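Local coordinates for extracellular solute-binding protein family 5 (Brucella melitensis, PDB 4ONY) that probably serves as the periplasmic substrate-binding component of an ABC transporter, with peptides its likely cargo, at residues T306-R318 / S553-Y565. Residues are numbered along the deposited sequence; the frame is centred on the assembly and turned at random.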
loop_
_atom_site.group_PDB
_atom_site.type_symbol
_atom_site.label_atom_id
_atom_site.label_comp_id
_atom_site.label_asym_id
_atom_site.label_seq_id
_atom_site.Cartn_x
_atom_site.Cartn_y
_atom_site.Cartn_z
ATOM N N THR A 306 1.244 7.459 6.600
ATOM C CA THR A 306 0.981 6.948 5.259
ATOM C C THR A 306 -0.568 6.938 5.050
ATOM O O THR A 306 -1.352 6.824 6.000
ATOM C CB THR A 306 1.535 5.537 5.064
ATOM O OG1 THR A 306 1.052 4.703 6.112
ATOM C CG2 THR A 306 3.031 5.557 5.081
ATOM N N PRO A 307 -1.009 7.124 3.823
ATOM C CA PRO A 307 -2.459 7.239 3.604
ATOM C C PRO A 307 -3.242 5.954 3.863
ATOM O O PRO A 307 -2.697 4.866 3.847
ATOM C CB PRO A 307 -2.582 7.615 2.129
ATOM C CG PRO A 307 -1.265 7.261 1.500
ATOM C CD PRO A 307 -0.224 7.230 2.581
ATOM N N ALA A 308 -4.523 6.133 4.130
ATOM C CA ALA A 308 -5.440 5.015 4.254
ATOM C C ALA A 308 -5.927 4.674 2.837
ATOM O O ALA A 308 -6.210 5.590 2.032
ATOM C CB ALA A 308 -6.598 5.424 5.140
ATOM N N ASP A 309 -5.987 3.392 2.503
ATOM C CA ASP A 309 -6.394 2.963 1.179
ATOM C C ASP A 309 -7.823 3.471 0.920
ATOM O O ASP A 309 -8.672 3.430 1.815
ATOM C CB ASP A 309 -6.347 1.441 1.081
ATOM C CG ASP A 309 -4.925 0.891 0.973
ATOM O OD1 ASP A 309 -3.922 1.650 0.799
ATOM O OD2 ASP A 309 -4.834 -0.327 1.034
ATOM N N MET A 310 -8.081 3.942 -0.288
ATOM C CA MET A 310 -9.460 4.256 -0.695
ATOM C C MET A 310 -10.344 3.000 -0.769
ATOM O O MET A 310 -9.922 1.943 -1.258
ATOM C CB MET A 310 -9.450 4.934 -2.052
ATOM C CG MET A 310 -10.812 5.320 -2.612
ATOM S SD MET A 310 -11.926 6.347 -1.642
ATOM C CE MET A 310 -11.017 7.891 -1.757
ATOM N N LEU A 311 -11.551 3.123 -0.222
ATOM C CA LEU A 311 -12.662 2.251 -0.502
ATOM C C LEU A 311 -13.806 3.200 -0.892
ATOM O O LEU A 311 -14.111 4.140 -0.169
ATOM C CB LEU A 311 -13.066 1.425 0.736
ATOM C CG LEU A 311 -14.314 0.560 0.607
ATOM C CD1 LEU A 311 -14.142 -0.537 -0.442
ATOM C CD2 LEU A 311 -14.658 -0.097 1.928
ATOM N N GLY A 312 -14.458 2.930 -2.010
ATOM C CA GLY A 312 -15.576 3.757 -2.447
ATOM C C GLY A 312 -16.484 3.064 -3.411
ATOM O O GLY A 312 -16.092 2.035 -3.995
ATOM N N PHE A 313 -17.688 3.629 -3.621
ATOM C CA PHE A 313 -18.500 3.212 -4.750
ATOM C C PHE A 313 -17.925 3.902 -5.957
ATOM O O PHE A 313 -17.529 5.066 -5.872
ATOM C CB PHE A 313 -19.955 3.592 -4.586
ATOM C CG PHE A 313 -20.671 2.859 -3.511
ATOM C CD1 PHE A 313 -21.045 1.535 -3.685
ATOM C CD2 PHE A 313 -21.039 3.501 -2.338
ATOM C CE1 PHE A 313 -21.754 0.854 -2.716
ATOM C CE2 PHE A 313 -21.779 2.811 -1.358
ATOM C CZ PHE A 313 -22.134 1.484 -1.558
ATOM N N VAL A 314 -17.803 3.179 -7.056
ATOM C CA VAL A 314 -17.222 3.665 -8.280
ATOM C C VAL A 314 -18.270 3.802 -9.351
ATOM O O VAL A 314 -18.990 2.860 -9.639
ATOM C CB VAL A 314 -16.110 2.739 -8.801
ATOM C CG1 VAL A 314 -15.453 3.367 -10.015
ATOM C CG2 VAL A 314 -15.007 2.573 -7.752
ATOM N N PHE A 315 -18.399 4.987 -9.920
ATOM C CA PHE A 315 -19.297 5.224 -11.041
ATOM C C PHE A 315 -18.581 4.850 -12.335
ATOM O O PHE A 315 -17.502 5.390 -12.618
ATOM C CB PHE A 315 -19.641 6.718 -11.177
ATOM C CG PHE A 315 -20.423 7.312 -10.006
ATOM C CD1 PHE A 315 -21.808 7.145 -9.925
ATOM C CD2 PHE A 315 -19.777 8.090 -9.077
ATOM C CE1 PHE A 315 -22.547 7.712 -8.883
ATOM C CE2 PHE A 315 -20.492 8.654 -8.015
ATOM C CZ PHE A 315 -21.880 8.459 -7.929
ATOM N N ASN A 316 -19.181 3.978 -13.148
ATOM C CA ASN A 316 -18.678 3.793 -14.522
ATOM C C ASN A 316 -19.135 4.923 -15.442
ATOM O O ASN A 316 -20.210 4.862 -16.032
ATOM C CB ASN A 316 -19.099 2.454 -15.125
ATOM C CG ASN A 316 -18.408 2.159 -16.444
ATOM O OD1 ASN A 316 -17.612 2.956 -16.940
ATOM N ND2 ASN A 316 -18.744 1.002 -17.044
ATOM N N THR A 317 -18.270 5.926 -15.598
ATOM C CA THR A 317 -18.599 7.137 -16.358
ATOM C C THR A 317 -18.780 6.835 -17.840
ATOM O O THR A 317 -19.311 7.655 -18.564
ATOM C CB THR A 317 -17.572 8.306 -16.197
ATOM O OG1 THR A 317 -16.342 8.012 -16.850
ATOM C CG2 THR A 317 -17.325 8.651 -14.729
ATOM N N ARG A 318 -18.355 5.658 -18.300
ATOM C CA ARG A 318 -18.638 5.257 -19.683
ATOM C C ARG A 318 -20.143 5.067 -19.931
ATOM O O ARG A 318 -20.593 5.079 -21.081
ATOM C CB ARG A 318 -17.911 3.929 -20.042
ATOM C CG ARG A 318 -16.390 3.977 -19.833
ATOM C CD ARG A 318 -15.790 2.561 -19.937
ATOM N NE ARG A 318 -14.361 2.465 -19.579
ATOM C CZ ARG A 318 -13.893 2.354 -18.356
ATOM N NH1 ARG A 318 -14.707 2.410 -17.308
ATOM N NH2 ARG A 318 -12.589 2.270 -18.154
ATOM N N SER A 553 -13.156 16.399 -7.500
ATOM C CA SER A 553 -14.047 17.304 -8.226
ATOM C C SER A 553 -14.770 16.619 -9.386
ATOM O O SER A 553 -15.735 17.149 -9.909
ATOM C CB SER A 553 -13.298 18.522 -8.736
ATOM O OG SER A 553 -12.799 19.305 -7.662
ATOM N N GLY A 554 -14.314 15.432 -9.764
ATOM C CA GLY A 554 -14.980 14.637 -10.761
ATOM C C GLY A 554 -16.057 13.694 -10.217
ATOM O O GLY A 554 -16.773 13.085 -11.003
ATOM N N ASP A 555 -16.142 13.533 -8.903
ATOM C CA ASP A 555 -17.026 12.527 -8.298
ATOM C C ASP A 555 -16.985 11.180 -9.067
ATOM O O ASP A 555 -18.012 10.625 -9.499
ATOM C CB ASP A 555 -18.446 13.071 -8.149
ATOM C CG ASP A 555 -18.516 14.180 -7.131
ATOM O OD1 ASP A 555 -18.632 13.865 -5.910
ATOM O OD2 ASP A 555 -18.445 15.357 -7.542
ATOM N N TYR A 556 -15.769 10.642 -9.195
ATOM C CA TYR A 556 -15.587 9.341 -9.800
ATOM C C TYR A 556 -15.853 8.217 -8.813
ATOM O O TYR A 556 -16.320 7.169 -9.215
ATOM C CB TYR A 556 -14.177 9.236 -10.373
ATOM C CG TYR A 556 -13.880 10.287 -11.437
ATOM C CD1 TYR A 556 -14.596 10.308 -12.612
ATOM C CD2 TYR A 556 -12.912 11.227 -11.262
ATOM C CE1 TYR A 556 -14.359 11.237 -13.592
ATOM C CE2 TYR A 556 -12.635 12.151 -12.240
ATOM C CZ TYR A 556 -13.342 12.163 -13.409
ATOM O OH TYR A 556 -13.080 13.129 -14.360
ATOM N N TYR A 557 -15.546 8.468 -7.536
ATOM C CA TYR A 557 -15.830 7.599 -6.422
ATOM C C TYR A 557 -16.776 8.316 -5.469
ATOM O O TYR A 557 -16.778 9.556 -5.396
ATOM C CB TYR A 557 -14.557 7.257 -5.651
ATOM C CG TYR A 557 -13.647 6.191 -6.250
ATOM C CD1 TYR A 557 -13.246 6.245 -7.561
ATOM C CD2 TYR A 557 -13.179 5.146 -5.486
ATOM C CE1 TYR A 557 -12.381 5.296 -8.080
ATOM C CE2 TYR A 557 -12.339 4.197 -6.012
ATOM C CZ TYR A 557 -11.946 4.284 -7.301
ATOM O OH TYR A 557 -11.130 3.352 -7.842
ATOM N N VAL A 558 -17.613 7.552 -4.765
ATOM C CA VAL A 558 -18.276 8.022 -3.553
ATOM C C VAL A 558 -17.387 7.442 -2.446
ATOM O O VAL A 558 -17.407 6.247 -2.191
ATOM C CB VAL A 558 -19.679 7.455 -3.376
ATOM C CG1 VAL A 558 -20.331 8.019 -2.126
ATOM C CG2 VAL A 558 -20.532 7.728 -4.625
ATOM N N PRO A 559 -16.572 8.282 -1.823
ATOM C CA PRO A 559 -15.599 7.759 -0.865
ATOM C C PRO A 559 -16.322 7.235 0.386
ATOM O O PRO A 559 -17.257 7.878 0.892
ATOM C CB PRO A 559 -14.716 8.977 -0.595
ATOM C CG PRO A 559 -15.632 10.161 -0.752
ATOM C CD PRO A 559 -16.590 9.760 -1.866
ATOM N N LEU A 560 -15.880 6.086 0.908
ATOM C CA LEU A 560 -16.561 5.455 2.025
ATOM C C LEU A 560 -15.808 5.721 3.313
ATOM O O LEU A 560 -15.938 6.820 3.854
ATOM C CB LEU A 560 -16.780 3.967 1.731
ATOM C CG LEU A 560 -17.811 3.696 0.628
ATOM C CD1 LEU A 560 -17.937 2.220 0.230
ATOM C CD2 LEU A 560 -19.161 4.251 1.032
ATOM N N TYR A 561 -14.993 4.773 3.792
ATOM C CA TYR A 561 -14.472 4.838 5.127
ATOM C C TYR A 561 -13.261 3.940 5.323
ATOM O O TYR A 561 -12.961 3.062 4.503
ATOM C CB TYR A 561 -15.578 4.468 6.139
ATOM C CG TYR A 561 -16.344 3.238 5.704
ATOM C CD1 TYR A 561 -15.774 1.971 5.783
ATOM C CD2 TYR A 561 -17.589 3.356 5.174
ATOM C CE1 TYR A 561 -16.459 0.850 5.342
ATOM C CE2 TYR A 561 -18.282 2.253 4.776
ATOM C CZ TYR A 561 -17.715 1.009 4.850
ATOM O OH TYR A 561 -18.443 -0.057 4.421
ATOM N N HIS A 562 -12.567 4.197 6.410
ATOM C CA HIS A 562 -11.314 3.544 6.741
ATOM C C HIS A 562 -11.193 3.541 8.252
ATOM O O HIS A 562 -11.910 4.301 8.953
ATOM C CB HIS A 562 -10.135 4.336 6.133
ATOM C CG HIS A 562 -9.953 5.692 6.729
ATOM N ND1 HIS A 562 -10.732 6.779 6.375
ATOM C CD2 HIS A 562 -9.129 6.134 7.706
ATOM C CE1 HIS A 562 -10.422 7.820 7.131
ATOM N NE2 HIS A 562 -9.439 7.461 7.934
ATOM N N LEU A 563 -10.264 2.753 8.758
ATOM C CA LEU A 563 -10.017 2.692 10.195
ATOM C C LEU A 563 -8.995 3.753 10.555
ATOM O O LEU A 563 -7.951 3.758 10.013
ATOM C CB LEU A 563 -9.486 1.291 10.567
ATOM C CG LEU A 563 -10.543 0.192 10.523
ATOM C CD1 LEU A 563 -9.905 -1.131 10.858
ATOM C CD2 LEU A 563 -11.691 0.487 11.483
ATOM N N PRO A 564 -9.286 4.646 11.495
ATOM C CA PRO A 564 -8.312 5.669 11.783
ATOM C C PRO A 564 -7.083 5.243 12.627
ATOM O O PRO A 564 -6.078 5.975 12.659
ATOM C CB PRO A 564 -9.129 6.697 12.551
ATOM C CG PRO A 564 -10.197 5.901 13.237
ATOM C CD PRO A 564 -10.527 4.821 12.256
ATOM N N TYR A 565 -7.147 4.076 13.274
ATOM C CA TYR A 565 -5.994 3.541 13.969
ATOM C C TYR A 565 -5.675 2.138 13.471
ATOM O O TYR A 565 -6.581 1.381 13.125
ATOM C CB TYR A 565 -6.292 3.484 15.469
ATOM C CG TYR A 565 -6.565 4.832 16.106
ATOM C CD1 TYR A 565 -5.524 5.597 16.601
ATOM C CD2 TYR A 565 -7.842 5.324 16.210
ATOM C CE1 TYR A 565 -5.739 6.829 17.186
ATOM C CE2 TYR A 565 -8.088 6.586 16.782
ATOM C CZ TYR A 565 -7.023 7.343 17.269
ATOM O OH TYR A 565 -7.139 8.606 17.884
HETATM O O HOH W 1 -11.055 4.427 2.508
#
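Strands 310-315 and 557-559 run antiparallel, their axes 4.4 Å apart at closest and their N-to-C directions at 148°, with Phe313 and Val558 as the hydrogen-bonded pair between the non-hydrogen-bonded pairs Gly312-Pro559 and Val314-Tyr557. Val558 N donates to Phe313 O at 2.7 Å, and Phe313 N returns a more bent bond to Val558 O; Leu560 N to Leu311 O and Phe315 N to Tyr556 O extend the ladder at its two ends. Beyond Leu560 the pairing opens, and a water bridges the gap, accepting from Leu311 N and donating to Asp309 O and Tyr561 O.

On the face with Val314, the phenol of Tyr557 lies alongside that residue, and Val314 CG2 sits over the ring centre, 3.6 Å from the centroid and 14° off the normal, in a CH-pi contact. Gly312, lacking a side chain, lets the same ring pass close to its backbone. Met310, bent at chi2 and chi3, brings CG to 3.7 Å from Tyr557 CD2, while its sulfur makes an oblique Met-aromatic contact with the ring and reaches Pro559 CB.

The other face carries Phe313 and Val558. Leu560 CD1 covers one face of the Phe313 ring toward its rim. With CG beside its own backbone N (chi1 -64°), Phe315 sets CE2 3.5 Å from Val558 CG2. Ile448 and Tyr452 of helix 443-458 pack on this side, against Phe313 and Val558 respectively.

Strand 484-489 flanks 310-315 on its other edge, making it an interior strand of the mixed sheet in one lobe of this solute-binding fold. Backbone bonds thus fix the register, while aromatic and aliphatic contacts on both faces make the junction a buried, predominantly apolar part of that lobe.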